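Local coordinates for protein processed glycerol phosphate lipoteichoic acid synthase 2 (Bacillus subtilis, PDB 2W8D) that belongs to the sulfatase family of the alkaline phosphatase clan and holds a magnesium ion in its metal site, at residues Ser38-Lys50 with Asn284-Ala296. Residues are numbered along the deposited sequence; the frame is centred on the assembly and turned at random.
Sequences SLESLQSFIIDYK and NAQLQRVPLFIHA. With MG (magnesium ion), chain C.
Ser44 and Arg289 join the two backbones: Ser44 N donates a nearly straight hydrogen bond (177°) to Arg289 O, 2.9 Å away, from above the carbonyl plane. Two waters lie beside this bond. One accepts from Phe45 N and donates to Arg289 O. The other bridges Ser44 OG and Val290 O. Ser44 CB also packs on Arg289 CB, 3.6 Å apart.

Beyond CB the arginine leads away from the contact. Its chain is extended from CG to NE. NH1 bonds to Gln286 O and, within the guanidinium plane, to Gln286 OE1 at 2.8 Å, while NE reaches Asn74 OD1. These bonds fix the rotation of the guanidinium group.

Both segments lie in the sulfatase-family region, of the alkaline phosphatase clan. Residues 38-50 continue from the end of strand 33-39, which pairs in parallel with strands 189-194 and 251-257. Glu40 binds magnesium there through OE1 (2.2 Å) and OE2 (2.1 Å), together with Asp258, His259 and the phosphorylated Thr84. Ser41 OG bonds to Glu40 OE2 on its anti lone pair. Residues 284-296 run from a helix end through a type I turn into strand 292-296, antiparallel to strand 251-257. The contact thus joins the loop just after a metal ligand to the approach to another strand of the central sheet.

Pro291 points toward the loop. Leu42 CD2 meets its CG at 4.0 Å, the two side chains crossing at about a right angle. Ile47 CG1 approaches Pro291 CB, and Ile47 CD1 lies at the edge of the Phe293 ring, near its plane. At the other end, Leu287 CD2 reaches Phe45 CD2 obliquely at 3.8 Å. Phe45 CG sits between the backbone N and the carbonyl carbon (chi1 80°), bringing the ring to Leu287, with Ile46 CG1 over one face.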
loop_
_atom_site.group_PDB
_atom_site.type_symbol
_atom_site.label_atom_id
_atom_site.label_comp_id
_atom_site.label_asym_id
_atom_site.label_seq_id
_atom_site.Cartn_x
_atom_site.Cartn_y
_atom_site.Cartn_z
ATOM N N SER A 38 4.890 -0.476 -4.898
ATOM C CA SER A 38 4.585 -1.507 -3.938
ATOM C C SER A 38 5.859 -2.262 -3.612
ATOM O O SER A 38 6.409 -2.956 -4.468
ATOM C CB SER A 38 3.536 -2.459 -4.533
ATOM O OG SER A 38 3.445 -3.672 -3.806
ATOM N N LEU A 39 6.312 -2.127 -2.362
ATOM C CA LEU A 39 7.546 -2.737 -1.825
ATOM C C LEU A 39 7.233 -4.092 -1.242
ATOM O O LEU A 39 6.777 -4.194 -0.088
ATOM C CB LEU A 39 8.095 -1.852 -0.721
ATOM C CG LEU A 39 8.390 -0.409 -1.129
ATOM C CD1 LEU A 39 8.782 0.439 0.054
ATOM C CD2 LEU A 39 9.487 -0.356 -2.188
ATOM N N GLU A 40 7.456 -5.136 -2.028
ATOM C CA GLU A 40 7.033 -6.492 -1.703
ATOM C C GLU A 40 7.501 -6.978 -0.322
ATOM O O GLU A 40 8.727 -6.975 -0.030
ATOM C CB GLU A 40 7.583 -7.451 -2.778
ATOM C CG GLU A 40 7.104 -8.893 -2.703
ATOM C CD GLU A 40 5.602 -9.042 -2.492
ATOM O OE1 GLU A 40 4.799 -8.616 -3.372
ATOM O OE2 GLU A 40 5.223 -9.585 -1.421
ATOM N N SER A 41 6.531 -7.414 0.496
ATOM C CA SER A 41 6.788 -8.132 1.757
ATOM C C SER A 41 7.675 -7.363 2.738
ATOM O O SER A 41 8.278 -7.965 3.622
ATOM C CB SER A 41 7.438 -9.485 1.471
ATOM O OG SER A 41 6.565 -10.378 0.800
ATOM N N LEU A 42 7.760 -6.041 2.565
ATOM C CA LEU A 42 8.633 -5.196 3.389
ATOM C C LEU A 42 7.937 -4.645 4.649
ATOM O O LEU A 42 6.942 -3.919 4.562
ATOM C CB LEU A 42 9.191 -4.058 2.545
ATOM C CG LEU A 42 10.339 -3.337 3.263
ATOM C CD1 LEU A 42 11.571 -4.244 3.380
ATOM C CD2 LEU A 42 10.680 -2.010 2.583
ATOM N N GLN A 43 8.456 -4.999 5.815
ATOM C CA GLN A 43 7.847 -4.587 7.116
ATOM C C GLN A 43 8.663 -3.440 7.712
ATOM O O GLN A 43 9.857 -3.337 7.473
ATOM C CB GLN A 43 7.794 -5.776 8.100
ATOM C CG GLN A 43 6.864 -6.912 7.629
ATOM C CD GLN A 43 6.974 -8.205 8.431
ATOM O OE1 GLN A 43 6.696 -8.241 9.651
ATOM N NE2 GLN A 43 7.343 -9.284 7.751
ATOM N N SER A 44 8.014 -2.621 8.527
ATOM C CA SER A 44 8.630 -1.452 9.120
ATOM C C SER A 44 9.794 -1.775 10.057
ATOM O O SER A 44 10.655 -0.935 10.227
ATOM C CB SER A 44 7.581 -0.616 9.878
ATOM O OG SER A 44 6.658 0.031 8.988
ATOM N N PHE A 45 9.832 -2.958 10.672
ATOM C CA PHE A 45 10.967 -3.267 11.559
ATOM C C PHE A 45 12.328 -3.201 10.859
ATOM O O PHE A 45 13.337 -2.958 11.513
ATOM C CB PHE A 45 10.809 -4.597 12.319
ATOM C CG PHE A 45 11.145 -5.812 11.505
ATOM C CD1 PHE A 45 12.431 -6.300 11.468
ATOM C CD2 PHE A 45 10.164 -6.475 10.785
ATOM C CE1 PHE A 45 12.736 -7.435 10.685
ATOM C CE2 PHE A 45 10.453 -7.599 10.046
ATOM C CZ PHE A 45 11.747 -8.065 9.972
ATOM N N ILE A 46 12.335 -3.442 9.554
ATOM C CA ILE A 46 13.515 -3.339 8.713
ATOM C C ILE A 46 14.131 -1.937 8.642
ATOM O O ILE A 46 15.346 -1.804 8.461
ATOM C CB ILE A 46 13.205 -3.822 7.275
ATOM C CG1 ILE A 46 13.285 -5.345 7.265
ATOM C CG2 ILE A 46 14.232 -3.403 6.347
ATOM C CD1 ILE A 46 14.616 -5.883 7.893
ATOM N N ILE A 47 13.292 -0.911 8.772
ATOM C CA ILE A 47 13.743 0.473 8.735
ATOM C C ILE A 47 14.643 0.731 9.939
ATOM O O ILE A 47 14.257 0.483 11.091
ATOM C CB ILE A 47 12.551 1.453 8.676
ATOM C CG1 ILE A 47 11.718 1.239 7.411
ATOM C CG2 ILE A 47 13.026 2.889 8.697
ATOM C CD1 ILE A 47 12.510 1.219 6.089
ATOM N N ASP A 48 15.867 1.133 9.653
ATOM C CA ASP A 48 16.912 1.405 10.649
ATOM C C ASP A 48 17.540 0.195 11.244
ATOM O O ASP A 48 18.392 0.331 12.107
ATOM C CB ASP A 48 16.456 2.384 11.742
ATOM C CG ASP A 48 16.322 3.802 11.204
ATOM O OD1 ASP A 48 16.972 4.111 10.184
ATOM O OD2 ASP A 48 15.555 4.603 11.761
ATOM N N TYR A 49 17.127 -0.988 10.795
ATOM C CA TYR A 49 17.725 -2.223 11.272
ATOM C C TYR A 49 19.139 -2.378 10.698
ATOM O O TYR A 49 19.416 -1.983 9.553
ATOM C CB TYR A 49 16.891 -3.411 10.849
ATOM C CG TYR A 49 17.068 -4.583 11.774
ATOM C CD1 TYR A 49 16.285 -4.710 12.926
ATOM C CD2 TYR A 49 18.046 -5.536 11.534
ATOM C CE1 TYR A 49 16.467 -5.772 13.812
ATOM C CE2 TYR A 49 18.246 -6.603 12.418
ATOM C CZ TYR A 49 17.447 -6.713 13.540
ATOM O OH TYR A 49 17.636 -7.752 14.398
ATOM N N LYS A 50 20.020 -2.962 11.496
ATOM C CA LYS A 50 21.383 -3.235 11.043
ATOM C C LYS A 50 21.777 -4.662 11.366
ATOM O O LYS A 50 21.315 -5.231 12.349
ATOM C CB LYS A 50 22.414 -2.295 11.688
ATOM C CG LYS A 50 22.099 -0.844 11.595
ATOM C CD LYS A 50 23.250 -0.007 12.104
ATOM C CE LYS A 50 22.831 1.457 12.112
ATOM N NZ LYS A 50 23.894 2.423 12.537
ATOM N N ASN A 284 3.497 -9.688 17.533
ATOM C CA ASN A 284 3.074 -9.908 16.169
ATOM C C ASN A 284 2.144 -8.839 15.580
ATOM O O ASN A 284 2.286 -8.480 14.415
ATOM C CB ASN A 284 2.478 -11.279 15.956
ATOM C CG ASN A 284 2.413 -11.624 14.493
ATOM O OD1 ASN A 284 3.446 -11.671 13.815
ATOM N ND2 ASN A 284 1.203 -11.808 13.973
ATOM N N ALA A 285 1.227 -8.304 16.378
ATOM C CA ALA A 285 0.371 -7.220 15.911
ATOM C C ALA A 285 1.220 -5.962 15.591
ATOM O O ALA A 285 1.018 -5.296 14.543
ATOM C CB ALA A 285 -0.693 -6.922 16.918
ATOM N N GLN A 286 2.192 -5.695 16.473
ATOM C CA GLN A 286 3.119 -4.588 16.267
ATOM C C GLN A 286 3.940 -4.765 15.006
ATOM O O GLN A 286 4.311 -3.774 14.394
ATOM C CB GLN A 286 4.050 -4.348 17.498
ATOM C CG GLN A 286 3.300 -4.194 18.827
ATOM C CD GLN A 286 2.086 -3.279 18.698
ATOM O OE1 GLN A 286 2.214 -2.156 18.247
ATOM N NE2 GLN A 286 0.907 -3.764 19.086
ATOM N N LEU A 287 4.205 -6.018 14.619
ATOM C CA LEU A 287 5.024 -6.306 13.431
ATOM C C LEU A 287 4.266 -6.162 12.091
ATOM O O LEU A 287 4.826 -6.430 11.033
ATOM C CB LEU A 287 5.658 -7.705 13.534
ATOM C CG LEU A 287 6.831 -7.722 14.534
ATOM C CD1 LEU A 287 7.102 -9.137 15.063
ATOM C CD2 LEU A 287 8.088 -7.050 13.923
ATOM N N GLN A 288 2.983 -5.804 12.158
ATOM C CA GLN A 288 2.187 -5.578 10.959
ATOM C C GLN A 288 2.348 -4.140 10.468
ATOM O O GLN A 288 1.733 -3.773 9.483
ATOM C CB GLN A 288 0.708 -5.925 11.193
ATOM C CG GLN A 288 0.462 -7.390 11.696
ATOM C CD GLN A 288 1.205 -8.452 10.894
ATOM O OE1 GLN A 288 0.958 -8.616 9.690
ATOM N NE2 GLN A 288 2.129 -9.171 11.541
ATOM N N ARG A 289 3.164 -3.321 11.163
ATOM C CA ARG A 289 3.567 -2.045 10.592
ATOM C C ARG A 289 4.316 -2.315 9.264
ATOM O O ARG A 289 5.238 -3.145 9.218
ATOM C CB ARG A 289 4.452 -1.255 11.568
ATOM C CG ARG A 289 3.688 -0.475 12.652
ATOM C CD ARG A 289 4.642 0.092 13.697
ATOM N NE ARG A 289 3.908 0.753 14.784
ATOM C CZ ARG A 289 3.369 0.129 15.842
ATOM N NH1 ARG A 289 3.470 -1.185 15.981
ATOM N NH2 ARG A 289 2.725 0.820 16.770
ATOM N N VAL A 290 3.874 -1.651 8.200
ATOM C CA VAL A 290 4.624 -1.548 6.943
ATOM C C VAL A 290 4.967 -0.074 6.639
ATOM O O VAL A 290 4.199 0.839 6.971
ATOM C CB VAL A 290 3.894 -2.197 5.734
ATOM C CG1 VAL A 290 3.587 -3.700 6.024
ATOM C CG2 VAL A 290 2.615 -1.468 5.431
ATOM N N PRO A 291 6.134 0.158 6.020
ATOM C CA PRO A 291 6.512 1.550 5.791
ATOM C C PRO A 291 5.651 2.191 4.710
ATOM O O PRO A 291 5.143 1.486 3.835
ATOM C CB PRO A 291 7.980 1.480 5.357
ATOM C CG PRO A 291 8.197 0.069 4.873
ATOM C CD PRO A 291 7.094 -0.815 5.479
ATOM N N LEU A 292 5.433 3.501 4.843
ATOM C CA LEU A 292 4.748 4.296 3.860
ATOM C C LEU A 292 5.586 5.544 3.708
ATOM O O LEU A 292 5.891 6.189 4.701
ATOM C CB LEU A 292 3.337 4.664 4.310
ATOM C CG LEU A 292 2.688 5.713 3.383
ATOM C CD1 LEU A 292 2.422 5.221 1.918
ATOM C CD2 LEU A 292 1.383 6.250 3.979
ATOM N N PHE A 293 5.975 5.854 2.480
ATOM C CA PHE A 293 6.760 7.060 2.172
ATOM C C PHE A 293 5.966 7.857 1.138
ATOM O O PHE A 293 5.401 7.260 0.224
ATOM C CB PHE A 293 8.117 6.696 1.534
ATOM C CG PHE A 293 9.039 5.950 2.434
ATOM C CD1 PHE A 293 9.937 6.629 3.229
ATOM C CD2 PHE A 293 9.020 4.554 2.487
ATOM C CE1 PHE A 293 10.812 5.935 4.088
ATOM C CE2 PHE A 293 9.896 3.872 3.317
ATOM C CZ PHE A 293 10.796 4.577 4.124
ATOM N N ILE A 294 5.886 9.176 1.307
ATOM C CA ILE A 294 5.308 10.043 0.293
ATOM C C ILE A 294 6.269 11.220 0.075
ATOM O O ILE A 294 6.489 12.021 0.988
ATOM C CB ILE A 294 3.927 10.633 0.701
ATOM C CG1 ILE A 294 2.875 9.561 0.914
ATOM C CG2 ILE A 294 3.437 11.593 -0.341
ATOM C CD1 ILE A 294 1.619 10.120 1.513
ATOM N N HIS A 295 6.842 11.306 -1.119
ATOM C CA HIS A 295 7.592 12.487 -1.489
ATOM C C HIS A 295 6.786 13.210 -2.544
ATOM O O HIS A 295 6.628 12.735 -3.657
ATOM C CB HIS A 295 8.998 12.153 -1.979
ATOM C CG HIS A 295 9.831 13.371 -2.251
ATOM N ND1 HIS A 295 9.814 14.027 -3.460
ATOM C CD2 HIS A 295 10.668 14.079 -1.452
ATOM C CE1 HIS A 295 10.604 15.088 -3.403
ATOM N NE2 HIS A 295 11.135 15.140 -2.193
ATOM N N ALA A 296 6.194 14.321 -2.130
ATOM C CA ALA A 296 5.402 15.170 -2.971
ATOM C C ALA A 296 6.304 16.348 -3.213
ATOM O O ALA A 296 6.710 17.052 -2.269
ATOM C CB ALA A 296 4.163 15.589 -2.257
HETATM MG MG MG C . 3.232 -9.224 -1.893
HETATM O O HOH W 1 4.808 1.869 9.342
HETATM O O HOH W 2 7.393 -4.212 11.224
#